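Group II chitinase (Ostrinia furnacalis, PDB 6JAV) probably hydrolyses internal linkages of chitin as an endochitinase, this chain being a family 18 glycosyl hydrolase catalytic domain with an inhibitor bound. Local coordinates at residues Tyr287-Ile290 against Cys291-Arg295; Val332-Ile335 against Lys336-Asn339; Leu350-Tyr353 against Arg354-Cys357; Lys369-Leu372 against Leu373-Lys376. All coordinates share one frame; numbering follows the deposited sequence.

The four contacts fall into two pairs. Contacts 1 and 3, whose centres lie 9 Å apart, are tied covalently: the disulfide joins Cys291 SG to Cys357 SG at 2.0 Å, fastening helix 287-296 to the loop before helix 363-373. Contacts 2 and 4, centres 10 Å apart, meet through Lys336, whose NZ lies 2.9 Å from Glu371 OE2 and 2.7 Å from Lys376 O. The pairs stand well apart, contacts 1 and 2 having centres 28 Å from each other. Contact 1 is nearer the inhibitor, the Glu289 side chain being about 8 Å from it, against about 11 Å for Tyr353 in contact 3; in contact 2 the side chain of Phe334 is about 6 Å from a bound NAG.

Contact 1 (Tyr287-Ile290 against Cys291-Arg295)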
ATOM      1  N   TYR A 287       8.288   0.371 -10.759  1.00 10.11           N
ATOM      2  CA  TYR A 287       9.105  -0.758 -11.187  1.00  9.86           C
ATOM      3  C   TYR A 287       9.427  -0.683 -12.680  1.00 12.66           C
ATOM      4  O   TYR A 287      10.552  -0.977 -13.091  1.00 12.18           O
ATOM      5  CB  TYR A 287       8.451  -2.107 -10.836  1.00 11.29           C
ATOM      6  CG  TYR A 287       9.339  -3.247 -11.289  1.00 10.43           C
ATOM      7  CD1 TYR A 287      10.500  -3.546 -10.587  1.00 12.68           C
ATOM      8  CD2 TYR A 287       9.078  -3.932 -12.460  1.00 13.61           C
ATOM      9  CE1 TYR A 287      11.360  -4.560 -11.008  1.00 15.85           C
ATOM     10  CE2 TYR A 287       9.938  -4.947 -12.901  1.00 15.33           C
ATOM     11  CZ  TYR A 287      11.065  -5.244 -12.158  1.00 16.49           C
ATOM     12  OH  TYR A 287      11.945  -6.236 -12.566  1.00 23.48           O
ATOM     13  N   TYR A 288       8.463  -0.269 -13.516  1.00 10.56           N
ATOM     14  CA  TYR A 288       8.754  -0.227 -14.953  1.00 11.45           C
ATOM     15  C   TYR A 288       9.733   0.883 -15.330  1.00 13.14           C
ATOM     16  O   TYR A 288      10.326   0.835 -16.423  1.00 15.81           O
ATOM     17  CB  TYR A 288       7.462  -0.165 -15.790  1.00 10.70           C
ATOM     18  CG  TYR A 288       6.631   1.090 -15.648  1.00 11.05           C
ATOM     19  CD1 TYR A 288       6.988   2.291 -16.302  1.00 10.54           C
ATOM     20  CD2 TYR A 288       5.454   1.082 -14.886  1.00 10.24           C
ATOM     21  CE1 TYR A 288       6.216   3.426 -16.175  1.00 10.52           C
ATOM     22  CE2 TYR A 288       4.677   2.221 -14.749  1.00  9.70           C
ATOM     23  CZ  TYR A 288       5.060   3.397 -15.387  1.00 10.33           C
ATOM     24  OH  TYR A 288       4.278   4.525 -15.279  1.00 12.59           O
ATOM     25  N   GLU A 289       9.898   1.889 -14.480  1.00 10.42           N
ATOM     26  CA  GLU A 289      10.964   2.870 -14.675  1.00  9.80           C
ATOM     27  C   GLU A 289      12.311   2.317 -14.221  1.00 13.13           C
ATOM     28  O   GLU A 289      13.344   2.533 -14.884  1.00 12.02           O
ATOM     29  CB  GLU A 289      10.600   4.150 -13.928  1.00 10.80           C
ATOM     30  CG  GLU A 289       9.411   4.895 -14.597  1.00 11.14           C
ATOM     31  CD  GLU A 289       8.872   6.048 -13.779  1.00 13.08           C
ATOM     32  OE1 GLU A 289       8.677   5.919 -12.543  1.00 11.85           O
ATOM     33  OE2 GLU A 289       8.574   7.123 -14.363  1.00 13.36           O
ATOM     34  N   ILE A 290      12.319   1.580 -13.107  1.00 11.45           N
ATOM     35  CA  ILE A 290      13.569   1.019 -12.577  1.00 10.25           C
ATOM     36  C   ILE A 290      14.121  -0.049 -13.511  1.00 12.64           C
ATOM     37  O   ILE A 290      15.322  -0.069 -13.820  1.00 12.33           O
ATOM     38  CB  ILE A 290      13.299   0.451 -11.168  1.00  9.56           C
ATOM     39  CG1 ILE A 290      12.937   1.576 -10.206  1.00 10.10           C
ATOM     40  CG2 ILE A 290      14.521  -0.349 -10.670  1.00 11.91           C
ATOM     41  CD1 ILE A 290      12.395   1.052  -8.864  1.00 11.57           C
ATOM     42  N   CYS A 291      13.265  -0.977 -13.957  1.00 11.59           N
ATOM     43  CA  CYS A 291      13.773  -2.070 -14.776  1.00 11.92           C
ATOM     44  C   CYS A 291      14.339  -1.557 -16.100  1.00 12.56           C
ATOM     45  O   CYS A 291      15.330  -2.110 -16.603  1.00 14.90           O
ATOM     46  CB  CYS A 291      12.724  -3.175 -14.942  1.00 16.98           C
ATOM     47  SG  CYS A 291      11.204  -2.725 -15.824  1.00 19.23           S
ATOM     48  N   ASP A 292      13.764  -0.485 -16.648  1.00 12.30           N
ATOM     49  CA  ASP A 292      14.310   0.102 -17.870  1.00 14.27           C
ATOM     50  C   ASP A 292      15.680   0.720 -17.617  1.00 12.43           C
ATOM     51  O   ASP A 292      16.581   0.620 -18.466  1.00 13.25           O
ATOM     52  CB  ASP A 292      13.357   1.166 -18.411  1.00 15.03           C
ATOM     53  CG  ASP A 292      13.864   1.777 -19.732  1.00 17.07           C
ATOM     54  OD1 ASP A 292      14.076   0.999 -20.667  1.00 22.88           O
ATOM     55  OD2 ASP A 292      14.037   3.008 -19.810  1.00 26.70           O
ATOM     56  N   ARG A 293      15.862   1.382 -16.475  1.00 11.43           N
ATOM     57  CA  ARG A 293      17.175   1.938 -16.146  1.00 12.55           C
ATOM     58  C   ARG A 293      18.232   0.841 -16.068  1.00 14.26           C
ATOM     59  O   ARG A 293      19.359   1.013 -16.552  1.00 15.42           O
ATOM     60  CB  ARG A 293      17.101   2.697 -14.829  1.00 12.47           C
ATOM     61  CG  ARG A 293      16.520   4.083 -15.005  1.00 13.11           C
ATOM     62  CD  ARG A 293      15.822   4.600 -13.749  1.00 14.19           C
ATOM     63  NE  ARG A 293      15.399   5.996 -13.899  1.00 16.27           N
ATOM     64  CZ  ARG A 293      14.369   6.412 -14.641  1.00 15.19           C
ATOM     65  NH1 ARG A 293      13.605   5.560 -15.324  1.00 16.17           N
ATOM     66  NH2 ARG A 293      14.086   7.715 -14.687  1.00 21.80           N
ATOM     67  N   ILE A 294      17.879  -0.302 -15.489  1.00 12.53           N
ATOM     68  CA  ILE A 294      18.809  -1.420 -15.382  1.00 15.06           C
ATOM     69  C   ILE A 294      19.055  -2.050 -16.751  1.00 15.77           C
ATOM     70  O   ILE A 294      20.202  -2.319 -17.135  1.00 15.78           O
ATOM     71  CB  ILE A 294      18.267  -2.439 -14.364  1.00 12.50           C
ATOM     72  CG1 ILE A 294      18.249  -1.800 -12.963  1.00 12.67           C
ATOM     73  CG2 ILE A 294      19.079  -3.725 -14.400  1.00 14.82           C
ATOM     74  CD1 ILE A 294      17.406  -2.567 -11.934  1.00 15.57           C
ATOM     75  N   ARG A 295      17.986  -2.309 -17.508  1.00 13.84           N
ATOM     76  CA  ARG A 295      18.125  -3.033 -18.770  1.00 13.60           C
ATOM     77  C   ARG A 295      18.813  -2.182 -19.842  1.00 15.70           C
ATOM     78  O   ARG A 295      19.653  -2.692 -20.603  1.00 19.06           O
ATOM     79  CB  ARG A 295      16.748  -3.504 -19.249  1.00 14.85           C
ATOM     80  CG  ARG A 295      16.734  -4.177 -20.609  1.00 24.56           C
ATOM     81  CD  ARG A 295      15.303  -4.631 -21.023  1.00 31.03           C
ATOM     82  NE  ARG A 295      15.276  -5.041 -22.431  1.00 39.22           N
ATOM     83  CZ  ARG A 295      14.644  -4.404 -23.426  1.00 44.72           C
ATOM     84  NH1 ARG A 295      13.903  -3.302 -23.209  1.00 21.34           N
ATOM     85  NH2 ARG A 295      14.742  -4.896 -24.665  1.00 35.85           N
TER
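Cys291 brings its CB over one face of the Tyr287 ring, one turn further along helix 287-296. This CB stands 4.2 Å from the ring centroid of Tyr287 and 28° off the normal, a CH-pi contact, while SG is placed obliquely at 4.5 Å from the same centroid, a sulfur-aromatic contact. The tyrosine torsion, with CG opposite the backbone N (chi1 -180°), carries the ring along the helix to meet this cysteine; its OH bonds to Gln359.

Arg293 runs extended back along the helix, and NH1 at its end reaches Glu289 O. Its N and NH1 both donate to Glu289 O, at 3.2 Å and 3.1 Å from that oxygen, arriving from opposite faces of the carbonyl plane. NH1 sits 49° out of that plane, so it does not follow a lone pair; NH2 has a long, weak ion pair with Glu277. On the apolar side Ile290 and Ile294 run side by side, with Ile290 CG2 3.9 Å from Ile294 CD1, and both pack on Phe322.

The carboxylate of Glu289 is engaged by Thr279, Tyr278 and Ala286. Its OE2 remains 5.4 Å from Arg293 NH1, so the charged ends are not in contact and any attraction between them would be long-range; two donors of one arginine grip the glutamate through its carbonyl instead.

Contact 2 (Val332-Ile335 against Lys336-Asn339); sequences VNFI and KSLN
The Phe334 ring has Leu338 over one face and Ser337 OG in an oblique position. Leu338 brings a single methyl closest, CD1 lying 3.4 Å from Phe334 CZ, and the two side chains run at a slant to each other. With CG opposite the backbone N (chi1 172°), the phenyl ring leans along the helix toward the residue four positions on. The Asn333 side chain lies alongside that of Lys336, which bends at chi3 (-66°).

Polar contacts close the end of helix 325-337. Phe334 O accepts two bonds: Ser337 OG is 2.7 Å from it, and Leu338 N is 3.1 Å from the same oxygen. The serine hydroxyl thus turns back onto its own helix. Ser337 N also reaches Asn333 O at 2.8 Å, and Leu338 N has a weak second bond to Ile335 O. Asn339 then leaves helical geometry with a positive phi of 57°; with bonds back into the last turn, such as Asn339 N to Lys336 O at 3.0 Å, this is a Schellman motif. Its OD1 accepts from Arg6.

Outward, Lys336 NZ makes a salt bridge to Glu371 and bonds to the carbonyls of Asn374 and Lys376. Phe334 packs on Tyr215 and the glycosylated Asn228, which line the NAG site. In this family 18 TIM-barrel domain Val332 meets helix 363-373, Ile335 and Phe334 rest on Met246 of strand 244-257, and Leu338 touches helix 227-236.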
ATOM      1  N   VAL A 332       6.645 -13.898  -0.360  1.00 10.03           N
ATOM      2  CA  VAL A 332       5.428 -14.715  -0.421  1.00 10.49           C
ATOM      3  C   VAL A 332       5.610 -16.037   0.325  1.00 11.44           C
ATOM      4  O   VAL A 332       4.677 -16.530   0.962  1.00 12.18           O
ATOM      5  CB  VAL A 332       4.929 -14.880  -1.871  1.00 11.08           C
ATOM      6  CG1 VAL A 332       3.703 -15.762  -1.915  1.00 13.67           C
ATOM      7  CG2 VAL A 332       4.605 -13.500  -2.482  1.00 13.67           C
ATOM      8  N   ASN A 333       6.803 -16.641   0.260  1.00 11.09           N
ATOM      9  CA  ASN A 333       7.039 -17.820   1.095  1.00 13.86           C
ATOM     10  C   ASN A 333       6.922 -17.476   2.576  1.00 13.74           C
ATOM     11  O   ASN A 333       6.416 -18.288   3.366  1.00 13.56           O
ATOM     12  CB  ASN A 333       8.402 -18.421   0.771  1.00 13.82           C
ATOM     13  CG  ASN A 333       8.343 -19.331  -0.444  1.00 24.63           C
ATOM     14  OD1 ASN A 333       8.990 -19.073  -1.461  1.00 27.58           O
ATOM     15  ND2 ASN A 333       7.553 -20.392  -0.351  1.00 26.45           N
ATOM     16  N   PHE A 334       7.332 -16.263   2.959  1.00 12.43           N
ATOM     17  CA  PHE A 334       7.157 -15.792   4.338  1.00 11.17           C
ATOM     18  C   PHE A 334       5.673 -15.688   4.696  1.00 13.61           C
ATOM     19  O   PHE A 334       5.243 -16.155   5.759  1.00 13.20           O
ATOM     20  CB  PHE A 334       7.881 -14.450   4.475  1.00 11.68           C
ATOM     21  CG  PHE A 334       7.647 -13.723   5.763  1.00 10.87           C
ATOM     22  CD1 PHE A 334       8.443 -13.997   6.874  1.00 14.07           C
ATOM     23  CD2 PHE A 334       6.691 -12.715   5.862  1.00 13.85           C
ATOM     24  CE1 PHE A 334       8.272 -13.292   8.068  1.00 17.24           C
ATOM     25  CE2 PHE A 334       6.507 -12.021   7.071  1.00 15.00           C
ATOM     26  CZ  PHE A 334       7.309 -12.316   8.172  1.00 15.66           C
ATOM     27  N   ILE A 335       4.869 -15.114   3.792  1.00 11.39           N
ATOM     28  CA  ILE A 335       3.419 -15.037   3.982  1.00 11.72           C
ATOM     29  C   ILE A 335       2.842 -16.424   4.249  1.00 12.55           C
ATOM     30  O   ILE A 335       2.088 -16.635   5.217  1.00 12.90           O
ATOM     31  CB  ILE A 335       2.774 -14.379   2.746  1.00 10.68           C
ATOM     32  CG1 ILE A 335       3.123 -12.882   2.717  1.00 12.29           C
ATOM     33  CG2 ILE A 335       1.227 -14.621   2.695  1.00 12.50           C
ATOM     34  CD1 ILE A 335       2.711 -12.219   1.362  1.00 13.28           C
ATOM     35  N   LYS A 336       3.201 -17.390   3.402  1.00 11.78           N
ATOM     36  CA  LYS A 336       2.685 -18.743   3.529  1.00 12.66           C
ATOM     37  C   LYS A 336       3.169 -19.397   4.818  1.00 11.76           C
ATOM     38  O   LYS A 336       2.386 -20.061   5.516  1.00 14.73           O
ATOM     39  CB  LYS A 336       3.125 -19.563   2.319  1.00 13.33           C
ATOM     40  CG  LYS A 336       2.497 -19.100   0.992  1.00 13.39           C
ATOM     41  CD  LYS A 336       2.780 -20.107  -0.144  1.00 19.22           C
ATOM     42  CE  LYS A 336       4.251 -20.152  -0.471  1.00 24.17           C
ATOM     43  NZ  LYS A 336       4.621 -21.019  -1.647  1.00 19.95           N
ATOM     44  N   SER A 337       4.441 -19.191   5.164  1.00 13.59           N
ATOM     45  CA  SER A 337       5.015 -19.808   6.365  1.00 13.76           C
ATOM     46  C   SER A 337       4.280 -19.391   7.635  1.00 14.83           C
ATOM     47  O   SER A 337       4.174 -20.190   8.582  1.00 15.41           O
ATOM     48  CB  SER A 337       6.500 -19.476   6.469  1.00 15.86           C
ATOM     49  OG  SER A 337       6.738 -18.130   6.899  1.00 23.28           O
ATOM     50  N   LEU A 338       3.807 -18.145   7.700  1.00 10.66           N
ATOM     51  CA  LEU A 338       3.083 -17.619   8.856  1.00 11.81           C
ATOM     52  C   LEU A 338       1.577 -17.790   8.733  1.00 10.72           C
ATOM     53  O   LEU A 338       0.842 -17.330   9.621  1.00 11.98           O
ATOM     54  CB  LEU A 338       3.411 -16.134   9.053  1.00 12.65           C
ATOM     55  CG  LEU A 338       4.833 -15.778   9.514  1.00 13.76           C
ATOM     56  CD1 LEU A 338       4.949 -14.278   9.723  1.00 16.19           C
ATOM     57  CD2 LEU A 338       5.218 -16.505  10.797  1.00 22.96           C
ATOM     58  N   ASN A 339       1.099 -18.411   7.652  1.00 10.11           N
ATOM     59  CA  ASN A 339      -0.329 -18.616   7.412  1.00  9.65           C
ATOM     60  C   ASN A 339      -1.114 -17.311   7.414  1.00 10.25           C
ATOM     61  O   ASN A 339      -2.267 -17.272   7.862  1.00 11.91           O
ATOM     62  CB  ASN A 339      -0.933 -19.624   8.410  1.00 11.27           C
ATOM     63  CG  ASN A 339      -0.404 -21.006   8.175  1.00 12.26           C
ATOM     64  OD1 ASN A 339      -0.685 -21.601   7.143  1.00 15.63           O
ATOM     65  ND2 ASN A 339       0.395 -21.513   9.111  1.00 16.83           N
TER

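Contact 3 (Leu350-Tyr353 against Arg354-Cys357)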
ATOM      1  N   LEU A 350       2.020   0.371 -11.242  1.00  8.49           N
ATOM      2  CA  LEU A 350       3.446   0.592 -11.079  1.00  8.79           C
ATOM      3  C   LEU A 350       4.293  -0.607 -11.477  1.00 10.82           C
ATOM      4  O   LEU A 350       5.490  -0.430 -11.739  1.00  9.79           O
ATOM      5  CB  LEU A 350       3.776   1.017  -9.635  1.00 10.18           C
ATOM      6  CG  LEU A 350       3.015   2.279  -9.156  1.00  9.69           C
ATOM      7  CD1 LEU A 350       3.168   2.471  -7.635  1.00 11.35           C
ATOM      8  CD2 LEU A 350       3.491   3.539  -9.896  1.00 11.14           C
ATOM      9  N   ASP A 351       3.724  -1.810 -11.493  1.00 10.18           N
ATOM     10  CA  ASP A 351       4.386  -2.993 -12.049  1.00  9.76           C
ATOM     11  C   ASP A 351       4.532  -2.802 -13.560  1.00 10.40           C
ATOM     12  O   ASP A 351       3.946  -1.890 -14.143  1.00 11.41           O
ATOM     13  CB  ASP A 351       3.526  -4.218 -11.708  1.00 10.68           C
ATOM     14  CG  ASP A 351       4.210  -5.571 -11.919  1.00 10.46           C
ATOM     15  OD1 ASP A 351       5.430  -5.669 -12.196  1.00 10.42           O
ATOM     16  OD2 ASP A 351       3.455  -6.558 -11.787  1.00 10.84           O
ATOM     17  N   ASP A 352       5.326  -3.653 -14.205  1.00 10.50           N
ATOM     18  CA  ASP A 352       5.547  -3.544 -15.656  1.00 11.05           C
ATOM     19  C   ASP A 352       4.410  -4.238 -16.415  1.00 11.05           C
ATOM     20  O   ASP A 352       4.574  -5.281 -17.057  1.00 11.54           O
ATOM     21  CB  ASP A 352       6.913  -4.118 -16.013  1.00 11.54           C
ATOM     22  CG  ASP A 352       7.280  -3.892 -17.470  1.00 16.59           C
ATOM     23  OD1 ASP A 352       6.654  -3.022 -18.126  1.00 13.65           O
ATOM     24  OD2 ASP A 352       8.187  -4.603 -17.966  1.00 14.07           O
ATOM     25  N   TYR A 353       3.221  -3.614 -16.354  1.00  9.97           N
ATOM     26  CA  TYR A 353       2.029  -4.209 -16.973  1.00 10.90           C
ATOM     27  C   TYR A 353       2.091  -4.202 -18.498  1.00 11.59           C
ATOM     28  O   TYR A 353       1.355  -4.971 -19.130  1.00 14.26           O
ATOM     29  CB  TYR A 353       0.721  -3.532 -16.475  1.00 12.83           C
ATOM     30  CG  TYR A 353       0.687  -2.031 -16.708  1.00 10.89           C
ATOM     31  CD1 TYR A 353       1.303  -1.179 -15.820  1.00 12.27           C
ATOM     32  CD2 TYR A 353       0.029  -1.481 -17.811  1.00 12.73           C
ATOM     33  CE1 TYR A 353       1.318   0.179 -16.019  1.00 12.47           C
ATOM     34  CE2 TYR A 353       0.031  -0.089 -18.026  1.00 12.69           C
ATOM     35  CZ  TYR A 353       0.694   0.720 -17.131  1.00 13.27           C
ATOM     36  OH  TYR A 353       0.734   2.104 -17.235  1.00 17.27           O
ATOM     37  N   ARG A 354       2.959  -3.380 -19.093  1.00 12.84           N
ATOM     38  CA  ARG A 354       3.095  -3.328 -20.552  1.00 12.80           C
ATOM     39  C   ARG A 354       4.242  -4.174 -21.082  1.00 15.88           C
ATOM     40  O   ARG A 354       4.447  -4.217 -22.302  1.00 16.97           O
ATOM     41  CB  ARG A 354       3.266  -1.883 -21.016  1.00 15.37           C
ATOM     42  CG  ARG A 354       2.057  -1.050 -20.696  1.00 19.57           C
ATOM     43  CD  ARG A 354       2.115   0.215 -21.430  1.00 34.30           C
ATOM     44  NE  ARG A 354       1.020   1.115 -21.095  1.00 36.67           N
ATOM     45  CZ  ARG A 354      -0.171   1.089 -21.670  1.00 31.48           C
ATOM     46  NH1 ARG A 354      -0.440   0.195 -22.615  1.00 42.33           N
ATOM     47  NH2 ARG A 354      -1.094   1.963 -21.294  1.00 27.83           N
ATOM     48  N   ASN A 355       4.998  -4.849 -20.209  1.00 12.98           N
ATOM     49  CA  ASN A 355       6.163  -5.628 -20.637  1.00 15.26           C
ATOM     50  C   ASN A 355       7.195  -4.750 -21.348  1.00 14.50           C
ATOM     51  O   ASN A 355       7.793  -5.156 -22.357  1.00 15.86           O
ATOM     52  CB  ASN A 355       5.757  -6.831 -21.489  1.00 13.62           C
ATOM     53  CG  ASN A 355       6.853  -7.860 -21.608  1.00 16.19           C
ATOM     54  OD1 ASN A 355       7.839  -7.841 -20.872  1.00 15.40           O
ATOM     55  ND2 ASN A 355       6.689  -8.773 -22.546  1.00 24.12           N
ATOM     56  N   ARG A 356       7.396  -3.533 -20.834  1.00 13.88           N
ATOM     57  CA  ARG A 356       8.449  -2.651 -21.339  1.00 14.24           C
ATOM     58  C   ARG A 356       9.832  -3.255 -21.125  1.00 14.76           C
ATOM     59  O   ARG A 356      10.786  -2.896 -21.841  1.00 17.72           O
ATOM     60  CB  ARG A 356       8.356  -1.306 -20.616  1.00 18.36           C
ATOM     61  CG  ARG A 356       9.236  -0.202 -21.168  1.00 30.92           C
ATOM     62  CD  ARG A 356       9.270   0.942 -20.183  1.00 29.07           C
ATOM     63  NE  ARG A 356      10.003   2.098 -20.688  1.00 27.25           N
ATOM     64  CZ  ARG A 356      10.510   3.047 -19.913  1.00 35.05           C
ATOM     65  NH1 ARG A 356      10.358   2.982 -18.595  1.00 27.02           N
ATOM     66  NH2 ARG A 356      11.166   4.069 -20.459  1.00 34.31           N
ATOM     67  N   CYS A 357       9.981  -4.133 -20.134  1.00 15.26           N
ATOM     68  CA  CYS A 357      11.284  -4.663 -19.748  1.00 16.54           C
ATOM     69  C   CYS A 357      11.525  -6.079 -20.241  1.00 19.75           C
ATOM     70  O   CYS A 357      12.583  -6.644 -19.958  1.00 23.61           O
ATOM     71  CB  CYS A 357      11.485  -4.565 -18.232  1.00 16.92           C
ATOM     72  SG  CYS A 357      11.689  -2.825 -17.780  1.00 21.56           S
TER
HETATM   73  O   HOH W   1       4.460  -1.261 -17.938  1.00 14.64           O
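Asp352 opens a type I beta turn to Asn355, and its carboxylate accepts from the two residues just after that turn; Asp352 is also the centre of an inverse gamma turn. Among the hydrogen bonds, Arg356 N donates at 2.9 Å to Asp352 OD1, which accepts with its syn lone pair, and Cys357 N donates to Asp352 OD2, also at 2.9 Å, on the syn side but 20° out of the carboxylate plane. These two bonds hold the carboxylate at both oxygens and fix its rotation. The turn is closed by Asn355 N, 3.2 Å from Asp352 O and well above that carbonyl's plane.

Packing is supplied by Tyr353 and Arg354, which run side by side. Tyr353 CE2 lies over one face of the Arg354 guanidinium, although ring and guanidinium planes are 54° apart. Both polar ends are bound outside: Arg354 to the carbonyls of Ile23 and Lys25, and Tyr353 OH to the latter.

Charge and covalent links tie the loop to helix 287-296. Arg356 pairs with Asp292 of that helix and with Glu277, which precedes it, and Cys357 forms the disulfide to Cys291. One water donates to Asp352 OD1 at 2.8 Å and accepts from Arg354 N at 2.8 Å.

Contact 4 (Lys369-Leu372 against Leu373-Lys376); sequences KTEL and LNPK
Leu373 lies across the aliphatic chain of Lys369, its CD1 touching Lys369 CG at 3.9 Å and CE at 4.0 Å. The lysine chain is extended beyond CG, which presents CG and CE to the leucine and carries NZ on to the carbonyl of Ser34. The second side-chain meeting is between Glu371 and Asn374, which run side by side in the same direction with carboxylate and amide planes 55° apart; Asn374 ND2 stands 3.4 Å from Glu371 OE2. A bend at chi2 of Glu371 (60°) turns its carboxylate toward the asparagine.

The backbone underneath sets these positions. Leu373 N bonds to Lys369 O at 3.0 Å and, weakly, to Thr370 O. Asn374 N then donates to Glu371 O at 3.2 Å, from a point 74° out of the carbonyl plane, evidence that the regular pattern of the helix is giving way. A water donates to both Leu372 O and Asn374 O, bridging the last turn to the departing chain.

Further out, Lys336 of helix 325-337 ties helix and tail together, holding the Glu371 carboxylate on the helix side. Leu372 packs on Tyr7. The arrangement is that of a helix C-terminus followed by a probable Asx turn, in which Asn374 OD1 would accept from Lys376 N; the turn is doubtful because the position of OD1 is uncertain.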
ATOM      1  N   LYS A 369       1.438 -14.141  -7.541  1.00 11.76           N
ATOM      2  CA  LYS A 369       0.391 -15.123  -7.797  1.00 12.14           C
ATOM      3  C   LYS A 369       0.967 -16.532  -7.857  1.00 13.80           C
ATOM      4  O   LYS A 369       0.439 -17.463  -7.227  1.00 15.19           O
ATOM      5  CB  LYS A 369      -0.335 -14.772  -9.104  1.00 13.05           C
ATOM      6  CG  LYS A 369      -1.232 -15.890  -9.581  1.00 13.40           C
ATOM      7  CD  LYS A 369      -1.947 -15.452 -10.844  1.00 17.80           C
ATOM      8  CE  LYS A 369      -2.843 -16.558 -11.390  1.00 23.57           C
ATOM      9  NZ  LYS A 369      -3.468 -16.127 -12.678  1.00 34.10           N
ATOM     10  N   THR A 370       2.045 -16.707  -8.620  1.00 13.93           N
ATOM     11  CA  THR A 370       2.605 -18.041  -8.793  1.00 14.17           C
ATOM     12  C   THR A 370       3.087 -18.605  -7.464  1.00 15.30           C
ATOM     13  O   THR A 370       2.854 -19.785  -7.160  1.00 16.46           O
ATOM     14  CB  THR A 370       3.744 -17.982  -9.797  1.00 16.36           C
ATOM     15  OG1 THR A 370       3.196 -17.635 -11.071  1.00 18.60           O
ATOM     16  CG2 THR A 370       4.447 -19.347  -9.893  1.00 19.98           C
ATOM     17  N   GLU A 371       3.729 -17.773  -6.642  1.00 12.79           N
ATOM     18  CA  GLU A 371       4.203 -18.275  -5.360  1.00 13.74           C
ATOM     19  C   GLU A 371       3.049 -18.563  -4.399  1.00 16.14           C
ATOM     20  O   GLU A 371       3.085 -19.559  -3.667  1.00 17.52           O
ATOM     21  CB  GLU A 371       5.249 -17.330  -4.778  1.00 15.16           C
ATOM     22  CG  GLU A 371       6.077 -17.955  -3.631  1.00 20.28           C
ATOM     23  CD  GLU A 371       6.866 -19.212  -4.046  1.00 26.88           C
ATOM     24  OE1 GLU A 371       7.564 -19.185  -5.083  1.00 29.16           O
ATOM     25  OE2 GLU A 371       6.802 -20.227  -3.322  1.00 34.30           O
ATOM     26  N   LEU A 372       2.002 -17.727  -4.393  1.00 13.65           N
ATOM     27  CA  LEU A 372       0.853 -18.011  -3.533  1.00 13.30           C
ATOM     28  C   LEU A 372       0.187 -19.324  -3.905  1.00 16.56           C
ATOM     29  O   LEU A 372      -0.336 -20.024  -3.021  1.00 20.59           O
ATOM     30  CB  LEU A 372      -0.186 -16.893  -3.644  1.00 14.01           C
ATOM     31  CG  LEU A 372       0.143 -15.613  -2.877  1.00 13.81           C
ATOM     32  CD1 LEU A 372      -0.940 -14.581  -3.187  1.00 14.92           C
ATOM     33  CD2 LEU A 372       0.189 -15.884  -1.357  1.00 11.86           C
ATOM     34  N   LEU A 373       0.159 -19.660  -5.195  1.00 15.37           N
ATOM     35  CA  LEU A 373      -0.486 -20.876  -5.678  1.00 15.53           C
ATOM     36  C   LEU A 373       0.415 -22.097  -5.591  1.00 19.40           C
ATOM     37  O   LEU A 373      -0.073 -23.219  -5.763  1.00 22.07           O
ATOM     38  CB  LEU A 373      -0.999 -20.695  -7.109  1.00 17.28           C
ATOM     39  CG  LEU A 373      -2.120 -19.659  -7.240  1.00 19.82           C
ATOM     40  CD1 LEU A 373      -2.484 -19.436  -8.697  1.00 21.22           C
ATOM     41  CD2 LEU A 373      -3.349 -20.078  -6.442  1.00 19.47           C
ATOM     42  N   ASN A 374       1.687 -21.910  -5.296  1.00 18.22           N
ATOM     43  CA  ASN A 374       2.612 -23.024  -5.146  1.00 21.53           C
ATOM     44  C   ASN A 374       2.426 -23.646  -3.760  1.00 24.33           C
ATOM     45  O   ASN A 374       2.556 -22.937  -2.752  1.00 21.54           O
ATOM     46  CB  ASN A 374       4.016 -22.466  -5.330  1.00 18.20           C
ATOM     47  CG  ASN A 374       5.092 -23.472  -5.068  1.00 36.72           C
ATOM     48  OD1 ASN A 374       4.812 -24.622  -4.804  1.00 32.72           O
ATOM     49  ND2 ASN A 374       6.342 -23.035  -5.135  1.00 41.03           N
ATOM     50  N   PRO A 375       2.102 -24.940  -3.662  1.00 26.51           N
ATOM     51  CA  PRO A 375       1.851 -25.542  -2.336  1.00 32.35           C
ATOM     52  C   PRO A 375       3.086 -25.647  -1.460  1.00 32.33           C
ATOM     53  O   PRO A 375       2.962 -25.695  -0.228  1.00 31.83           O
ATOM     54  CB  PRO A 375       1.305 -26.938  -2.680  1.00 35.96           C
ATOM     55  CG  PRO A 375       0.978 -26.907  -4.129  1.00 35.53           C
ATOM     56  CD  PRO A 375       1.892 -25.905  -4.753  1.00 32.54           C
ATOM     57  N   LYS A 376       4.270 -25.717  -2.054  1.00 31.12           N
ATOM     58  CA  LYS A 376       5.488 -25.888  -1.277  1.00 38.13           C
ATOM     59  C   LYS A 376       5.861 -24.589  -0.568  1.00 47.87           C
ATOM     60  O   LYS A 376       5.649 -23.492  -1.093  1.00 31.07           O
ATOM     61  CB  LYS A 376       6.643 -26.329  -2.182  1.00 42.13           C
ATOM     62  CG  LYS A 376       6.448 -27.643  -2.970  1.00 47.95           C
ATOM     63  CD  LYS A 376       6.846 -27.456  -4.444  1.00 60.99           C
ATOM     64  CE  LYS A 376       5.660 -27.175  -5.346  1.00 55.02           C
ATOM     65  NZ  LYS A 376       6.060 -26.615  -6.675  1.00 50.50           N
TER
HETATM   66  O   HOH W   2       0.204 -22.144  -1.463  1.00 25.74           O